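Local coordinates for protein unsaturated glucuronyl hydrolase (Streptococcus agalactiae, PDB 2ZZR) that hydrolyses unsaturated hyaluronan, chondroitin and heparin disaccharides, releasing the 4,5-unsaturated uronic acid from the sugar it is linked to, at residues 313-318 with 386-391; 319-322 with 327-330. One frame throughout, in Å; residues are numbered along the deposited sequence.

From the N terminus, the chain first enters the region of interest in helix 304-318, whose last turns, 313-318, supply one side of contact 1. It then runs into the loop 319-327 and turns back into helix 328-346. Contact 2 (319-322 with 327-330) closes this short connection, pinning the loop to the first turn of the next helix. Some 55 residues later, helix 376-390 brings 386-391 up to 313-318, and contact 1 closes a far wider loop that encloses contact 2. The two meet at K319, which shares E316 with R388. Together they join helix 304-318 to its successor and to the last helix.

Contact 1 (313-318 with 386-391); sequences GIHEML and LIRFYK
R388 and E316 meet where the ends of helices 304-318 and 376-390 come together, and R388 also runs across the ring of H315. Its chain, extended from CG to NE, starts over one face of the imidazole, with CB 3.7 Å from the centroid of the H315 ring in a CH-pi contact. It then crosses the ring obliquely, the guanidinium turned 74° from the imidazole plane, and CD2 of H315 lies at the edge of the R388 guanidinium, near its plane and next to NH1. The end of the guanidinium grips a single oxygen: NH1 and NH2 of R388 lie 2.9 and 3.0 Å from OE2 of E316, both in a salt bridge. OE2 receives NH1 on its anti lone pair, the side away from the other carboxylate oxygen, whereas NH2 meets it from above the carboxylate plane. E316 reaches this place by bending at chi2. K319 also pairs with OE2, and the carboxylate between K319 and R388 probably offsets their like charges; E384 binds NE of R388 and Y253 binds NH2, fixing the rotation of the guanidinium.

H315 extends toward the other helix with CG anti to the backbone N. Its ring lies beside that of F389, planes 29° apart but slid so far that they barely overlap, with ND1 3.8 Å from CE1 of F389. A water donates to the carbonyl O of R388 and weakly links it to NE2 of H315.

The helix axes run 10.7 Å apart at 32°, and R388, E316, H315 and F389 bridge the interval between two helices of the (alpha/alpha)6 barrel of glycoside hydrolase family 88, running in roughly the same direction.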
ATOM      1  N   GLY A 313       4.954  -2.295   5.946  1.00 11.48           N
ATOM      2  CA  GLY A 313       6.287  -2.334   5.329  1.00 11.43           C
ATOM      3  C   GLY A 313       7.388  -2.680   6.317  1.00 11.42           C
ATOM      4  O   GLY A 313       8.266  -3.494   6.025  1.00 11.55           O
ATOM      5  N   ILE A 314       7.347  -2.055   7.485  1.00 10.92           N
ATOM      6  CA  ILE A 314       8.339  -2.316   8.527  1.00 11.10           C
ATOM      7  C   ILE A 314       8.200  -3.772   9.003  1.00 10.81           C
ATOM      8  O   ILE A 314       9.195  -4.496   9.127  1.00 10.79           O
ATOM      9  CB  ILE A 314       8.203  -1.316   9.709  1.00 11.11           C
ATOM     10  CG1 ILE A 314       8.545   0.111   9.245  1.00 11.03           C
ATOM     11  CG2 ILE A 314       9.114  -1.723  10.877  1.00 11.20           C
ATOM     12  CD1 ILE A 314       8.165   1.185  10.255  1.00 11.80           C
ATOM     13  N   HIS A 315       6.960  -4.201   9.240  1.00 10.78           N
ATOM     14  CA  HIS A 315       6.698  -5.577   9.662  1.00 10.84           C
ATOM     15  C   HIS A 315       7.280  -6.578   8.662  1.00 10.99           C
ATOM     16  O   HIS A 315       7.953  -7.546   9.049  1.00 10.39           O
ATOM     17  CB  HIS A 315       5.191  -5.808   9.839  1.00 11.19           C
ATOM     18  CG  HIS A 315       4.852  -7.190  10.310  1.00 11.06           C
ATOM     19  ND1 HIS A 315       4.713  -7.513  11.643  1.00 14.09           N
ATOM     20  CD2 HIS A 315       4.641  -8.333   9.621  1.00  9.20           C
ATOM     21  CE1 HIS A 315       4.428  -8.800  11.752  1.00 11.58           C
ATOM     22  NE2 HIS A 315       4.381  -9.320  10.539  1.00 14.21           N
ATOM     23  N   GLU A 316       7.032  -6.330   7.379  1.00 10.72           N
ATOM     24  CA  GLU A 316       7.558  -7.181   6.314  1.00 11.32           C
ATOM     25  C   GLU A 316       9.090  -7.239   6.279  1.00 11.52           C
ATOM     26  O   GLU A 316       9.671  -8.327   6.258  1.00 11.71           O
ATOM     27  CB  GLU A 316       7.001  -6.746   4.952  1.00 11.26           C
ATOM     28  CG  GLU A 316       7.382  -7.670   3.791  1.00 11.11           C
ATOM     29  CD  GLU A 316       6.882  -9.105   3.981  1.00 12.06           C
ATOM     30  OE1 GLU A 316       7.502 -10.016   3.388  1.00 11.80           O
ATOM     31  OE2 GLU A 316       5.878  -9.322   4.711  1.00 10.25           O
ATOM     32  N   MET A 317       9.739  -6.076   6.273  1.00 11.41           N
ATOM     33  CA  MET A 317      11.204  -6.025   6.190  1.00 11.93           C
ATOM     34  C   MET A 317      11.885  -6.730   7.365  1.00 11.83           C
ATOM     35  O   MET A 317      12.942  -7.342   7.200  1.00 12.08           O
ATOM     36  CB  MET A 317      11.695  -4.582   6.117  1.00 11.86           C
ATOM     37  CG  MET A 317      13.195  -4.450   5.799  1.00 12.75           C
ATOM     38  SD  MET A 317      13.575  -4.533   4.031  1.00 15.72           S
ATOM     39  CE  MET A 317      13.712  -6.296   3.776  1.00 15.16           C
ATOM     40  N   LEU A 318      11.267  -6.631   8.542  1.00 12.19           N
ATOM     41  CA  LEU A 318      11.805  -7.213   9.773  0.50 12.48           C
ATOM     42  C   LEU A 318      11.902  -8.732   9.719  1.00 12.56           C
ATOM     43  O   LEU A 318      12.645  -9.346  10.493  1.00 12.58           O
ATOM     44  CB  LEU A 318      10.967  -6.778  10.982  0.50 12.66           C
ATOM     45  CG  LEU A 318      11.535  -5.700  11.920  0.50 13.36           C
ATOM     46  CD1 LEU A 318      12.577  -4.785  11.267  0.50 13.37           C
ATOM     47  CD2 LEU A 318      10.406  -4.900  12.552  0.50 11.96           C
ATOM     48  N   LEU A 386      -2.891  -5.263  11.673  1.00 12.31           N
ATOM     49  CA  LEU A 386      -3.439  -5.982  12.820  1.00 12.69           C
ATOM     50  C   LEU A 386      -3.280  -7.491  12.652  1.00 12.46           C
ATOM     51  O   LEU A 386      -2.788  -8.180  13.572  1.00 13.31           O
ATOM     52  CB  LEU A 386      -4.905  -5.606  13.032  1.00 12.50           C
ATOM     53  CG  LEU A 386      -5.148  -4.174  13.522  1.00 13.20           C
ATOM     54  CD1 LEU A 386      -6.665  -3.916  13.603  1.00 13.23           C
ATOM     55  CD2 LEU A 386      -4.472  -3.912  14.866  1.00 13.93           C
ATOM     56  N   ILE A 387      -3.672  -7.993  11.479  1.00 12.20           N
ATOM     57  CA  ILE A 387      -3.583  -9.421  11.154  1.00 12.28           C
ATOM     58  C   ILE A 387      -2.119  -9.894  11.093  1.00 12.08           C
ATOM     59  O   ILE A 387      -1.795 -10.980  11.586  1.00 11.64           O
ATOM     60  CB  ILE A 387      -4.366  -9.772   9.845  1.00 12.35           C
ATOM     61  CG1 ILE A 387      -5.883  -9.560  10.032  1.00 12.35           C
ATOM     62  CG2 ILE A 387      -4.058 -11.203   9.344  1.00 12.49           C
ATOM     63  CD1 ILE A 387      -6.560 -10.453  11.096  1.00 13.59           C
ATOM     64  N   ARG A 388      -1.241  -9.069  10.516  1.00 11.98           N
ATOM     65  CA  ARG A 388       0.203  -9.344  10.532  1.00 11.66           C
ATOM     66  C   ARG A 388       0.730  -9.587  11.948  1.00 12.25           C
ATOM     67  O   ARG A 388       1.496 -10.527  12.179  1.00 12.01           O
ATOM     68  CB  ARG A 388       0.988  -8.195   9.891  1.00 11.84           C
ATOM     69  CG  ARG A 388       1.092  -8.274   8.368  1.00 11.56           C
ATOM     70  CD  ARG A 388       1.749  -7.004   7.821  1.00 11.13           C
ATOM     71  NE  ARG A 388       2.058  -7.126   6.394  1.00 10.51           N
ATOM     72  CZ  ARG A 388       3.152  -7.714   5.911  1.00 11.22           C
ATOM     73  NH1 ARG A 388       4.065  -8.228   6.735  1.00 10.19           N
ATOM     74  NH2 ARG A 388       3.338  -7.792   4.599  1.00  9.95           N
ATOM     75  N   PHE A 389       0.329  -8.733  12.887  1.00 12.64           N
ATOM     76  CA  PHE A 389       0.810  -8.820  14.268  1.00 13.29           C
ATOM     77  C   PHE A 389       0.240 -10.039  14.981  1.00 14.19           C
ATOM     78  O   PHE A 389       0.906 -10.644  15.833  1.00 14.26           O
ATOM     79  CB  PHE A 389       0.422  -7.558  15.037  1.00 13.11           C
ATOM     80  CG  PHE A 389       1.420  -6.449  14.939  1.00 13.05           C
ATOM     81  CD1 PHE A 389       1.858  -5.983  13.698  1.00 12.65           C
ATOM     82  CD2 PHE A 389       1.904  -5.840  16.091  1.00 13.05           C
ATOM     83  CE1 PHE A 389       2.773  -4.935  13.613  1.00 13.02           C
ATOM     84  CE2 PHE A 389       2.817  -4.794  16.016  1.00 13.96           C
ATOM     85  CZ  PHE A 389       3.252  -4.342  14.775  1.00 13.47           C
ATOM     86  N   TYR A 390      -0.991 -10.384  14.616  1.00 14.54           N
ATOM     87  CA  TYR A 390      -1.787 -11.377  15.332  1.00 15.58           C
ATOM     88  C   TYR A 390      -1.488 -12.827  14.953  1.00 15.61           C
ATOM     89  O   TYR A 390      -1.570 -13.734  15.793  1.00 15.54           O
ATOM     90  CB  TYR A 390      -3.272 -11.088  15.116  1.00 16.34           C
ATOM     91  CG  TYR A 390      -4.176 -11.876  16.032  1.00 17.65           C
ATOM     92  CD1 TYR A 390      -4.303 -11.530  17.378  1.00 18.85           C
ATOM     93  CD2 TYR A 390      -4.899 -12.961  15.553  1.00 19.14           C
ATOM     94  CE1 TYR A 390      -5.137 -12.249  18.227  1.00 20.08           C
ATOM     95  CE2 TYR A 390      -5.733 -13.697  16.398  1.00 19.73           C
ATOM     96  CZ  TYR A 390      -5.843 -13.330  17.726  1.00 19.74           C
ATOM     97  OH  TYR A 390      -6.674 -14.044  18.557  1.00 21.14           O
ATOM     98  N   LYS A 391      -1.169 -13.056  13.687  1.00 15.32           N
ATOM     99  CA  LYS A 391      -0.930 -14.410  13.216  1.00 15.63           C
ATOM    100  C   LYS A 391       0.304 -14.439  12.336  1.00 14.90           C
ATOM    101  O   LYS A 391       0.914 -13.400  12.090  1.00 14.98           O
ATOM    102  CB  LYS A 391      -2.152 -14.940  12.456  1.00 15.86           C
ATOM    103  CG  LYS A 391      -2.461 -14.227  11.146  1.00 16.22           C
ATOM    104  CD  LYS A 391      -3.696 -14.799  10.460  1.00 17.61           C
ATOM    105  CE  LYS A 391      -3.395 -16.145   9.803  1.00 20.41           C
ATOM    106  NZ  LYS A 391      -4.567 -16.662   9.046  1.00 22.48           N
TER
HETATM  107  O   HOH W   1       2.551 -12.127  10.019  1.00 14.27           O

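Contact 2 (319-322 with 327-330); sequences KYLP and DKET
L321 and K328 carry this contact, in which a four-residue piece of loop following helix 304-318 is held against the start of helix 328-346. K319 leads into the loop with its CB directed away from the helix. CB of Y320 likewise points away from 327-330, and the tyrosine ring meets that of Y259 edge-to-face.

At L321 the chain turns its side chain toward K328. With CG anti to the backbone N (chi1 -162°), the leucine lays CD2 against the root of the lysine, 3.8 Å from CB of K328, and it is buried also against I268 of helix 265-280. The two side chains slide past each other in opposite directions, and the far end of the lysine lies at the leucine's own carbonyl. There NZ of K328 donates to O of L321 at 2.7 Å, almost in line with the carbonyl (C=O...N angle 162°).

The connection is a short link between consecutive helices of the family 88 alpha-barrel, and the lysine spans it from the first turn of the second helix. Its methylene chain is fully extended, chi1 to chi4 all near 180°, which lets the amine reach so far back along the loop. E323 forms a salt bridge with the same NZ, giving the amine a charged partner as well as a carbonyl.

P322 follows, its CB pointing away from 327-330 and its side chain near a bound glycerol, while its carbonyl O rests 3.5 Å from CD of K328, alongside the aliphatic part of the lysine.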
ATOM      1  N   LYS A 319      11.156  -9.342   8.800  1.00 12.70           N
ATOM      2  CA  LYS A 319      11.261 -10.791   8.581  1.00 13.02           C
ATOM      3  C   LYS A 319      12.650 -11.171   8.065  1.00 13.30           C
ATOM      4  O   LYS A 319      13.110 -12.297   8.278  1.00 13.64           O
ATOM      5  CB  LYS A 319      10.213 -11.281   7.578  1.00 12.90           C
ATOM      6  CG  LYS A 319       8.788 -11.121   8.040  1.00 12.25           C
ATOM      7  CD  LYS A 319       7.824 -11.463   6.931  1.00 10.82           C
ATOM      8  CE  LYS A 319       6.380 -11.262   7.375  1.00 11.72           C
ATOM      9  NZ  LYS A 319       5.448 -11.577   6.248  1.00 10.75           N
ATOM     10  N   TYR A 320      13.320 -10.219   7.413  1.00 13.28           N
ATOM     11  CA  TYR A 320      14.562 -10.477   6.685  1.00 13.65           C
ATOM     12  C   TYR A 320      15.773  -9.752   7.250  1.00 13.61           C
ATOM     13  O   TYR A 320      16.907 -10.210   7.084  1.00 13.52           O
ATOM     14  CB  TYR A 320      14.395 -10.097   5.210  1.00 14.48           C
ATOM     15  CG  TYR A 320      13.223 -10.786   4.571  1.00 15.10           C
ATOM     16  CD1 TYR A 320      12.015 -10.112   4.372  1.00 15.85           C
ATOM     17  CD2 TYR A 320      13.306 -12.127   4.198  1.00 15.79           C
ATOM     18  CE1 TYR A 320      10.923 -10.756   3.801  1.00 15.23           C
ATOM     19  CE2 TYR A 320      12.218 -12.777   3.630  1.00 16.80           C
ATOM     20  CZ  TYR A 320      11.038 -12.086   3.434  1.00 17.21           C
ATOM     21  OH  TYR A 320       9.971 -12.749   2.873  1.00 19.05           O
ATOM     22  N   LEU A 321      15.534  -8.609   7.888  1.00 13.65           N
ATOM     23  CA  LEU A 321      16.629  -7.757   8.362  1.00 13.58           C
ATOM     24  C   LEU A 321      17.526  -8.535   9.326  1.00 13.41           C
ATOM     25  O   LEU A 321      17.021  -9.170  10.260  1.00 13.76           O
ATOM     26  CB  LEU A 321      16.069  -6.513   9.054  1.00 13.39           C
ATOM     27  CG  LEU A 321      17.021  -5.329   9.236  1.00 14.38           C
ATOM     28  CD1 LEU A 321      17.367  -4.689   7.898  1.00 15.02           C
ATOM     29  CD2 LEU A 321      16.372  -4.309  10.151  1.00 13.59           C
ATOM     30  N   PRO A 322      18.853  -8.524   9.087  1.00 13.39           N
ATOM     31  CA  PRO A 322      19.756  -9.204  10.024  1.00 13.29           C
ATOM     32  C   PRO A 322      19.603  -8.782  11.483  1.00 13.46           C
ATOM     33  O   PRO A 322      19.423  -7.593  11.793  1.00 12.91           O
ATOM     34  CB  PRO A 322      21.151  -8.820   9.508  1.00 13.19           C
ATOM     35  CG  PRO A 322      20.946  -8.631   8.044  1.00 13.56           C
ATOM     36  CD  PRO A 322      19.598  -7.942   7.951  1.00 13.33           C
ATOM     37  N   ASP A 327      19.624  -1.114  14.134  1.00 15.27           N
ATOM     38  CA  ASP A 327      18.318  -0.463  14.183  1.00 15.22           C
ATOM     39  C   ASP A 327      17.136  -1.422  14.145  1.00 14.95           C
ATOM     40  O   ASP A 327      15.988  -0.982  14.215  1.00 14.45           O
ATOM     41  CB  ASP A 327      18.195   0.556  13.050  1.00 15.56           C
ATOM     42  CG  ASP A 327      19.035   1.803  13.287  1.00 16.75           C
ATOM     43  OD1 ASP A 327      19.355   2.115  14.453  1.00 19.84           O
ATOM     44  OD2 ASP A 327      19.380   2.458  12.292  1.00 18.90           O
ATOM     45  N   LYS A 328      17.407  -2.728  14.049  1.00 14.75           N
ATOM     46  CA  LYS A 328      16.321  -3.709  13.959  1.00 14.43           C
ATOM     47  C   LYS A 328      15.351  -3.605  15.127  1.00 14.74           C
ATOM     48  O   LYS A 328      14.137  -3.558  14.928  1.00 14.67           O
ATOM     49  CB  LYS A 328      16.848  -5.143  13.833  1.00 14.05           C
ATOM     50  CG  LYS A 328      15.726  -6.142  13.576  1.00 14.01           C
ATOM     51  CD  LYS A 328      16.229  -7.545  13.292  1.00 13.08           C
ATOM     52  CE  LYS A 328      15.062  -8.441  12.882  1.00 13.77           C
ATOM     53  NZ  LYS A 328      15.529  -9.805  12.449  1.00 13.33           N
ATOM     54  N   GLU A 329      15.883  -3.561  16.347  1.00 15.04           N
ATOM     55  CA  GLU A 329      15.027  -3.441  17.515  1.00 15.64           C
ATOM     56  C   GLU A 329      14.251  -2.116  17.521  1.00 15.52           C
ATOM     57  O   GLU A 329      13.064  -2.084  17.873  1.00 15.47           O
ATOM     58  CB  GLU A 329      15.833  -3.604  18.801  1.00 16.22           C
ATOM     59  CG  GLU A 329      14.966  -3.449  20.024  1.00 18.18           C
ATOM     60  CD  GLU A 329      15.562  -4.082  21.245  1.00 22.06           C
ATOM     61  OE1 GLU A 329      16.496  -3.480  21.821  1.00 23.72           O
ATOM     62  OE2 GLU A 329      15.077  -5.168  21.634  1.00 22.04           O
ATOM     63  N   THR A 330      14.917  -1.034  17.123  1.00 15.15           N
ATOM     64  CA  THR A 330      14.238   0.261  16.972  1.00 15.11           C
ATOM     65  C   THR A 330      13.044   0.163  16.012  1.00 14.72           C
ATOM     66  O   THR A 330      11.958   0.651  16.334  1.00 14.35           O
ATOM     67  CB  THR A 330      15.211   1.368  16.536  1.00 15.37           C
ATOM     68  OG1 THR A 330      16.301   1.425  17.460  1.00 16.31           O
ATOM     69  CG2 THR A 330      14.513   2.735  16.519  1.00 15.55           C
TER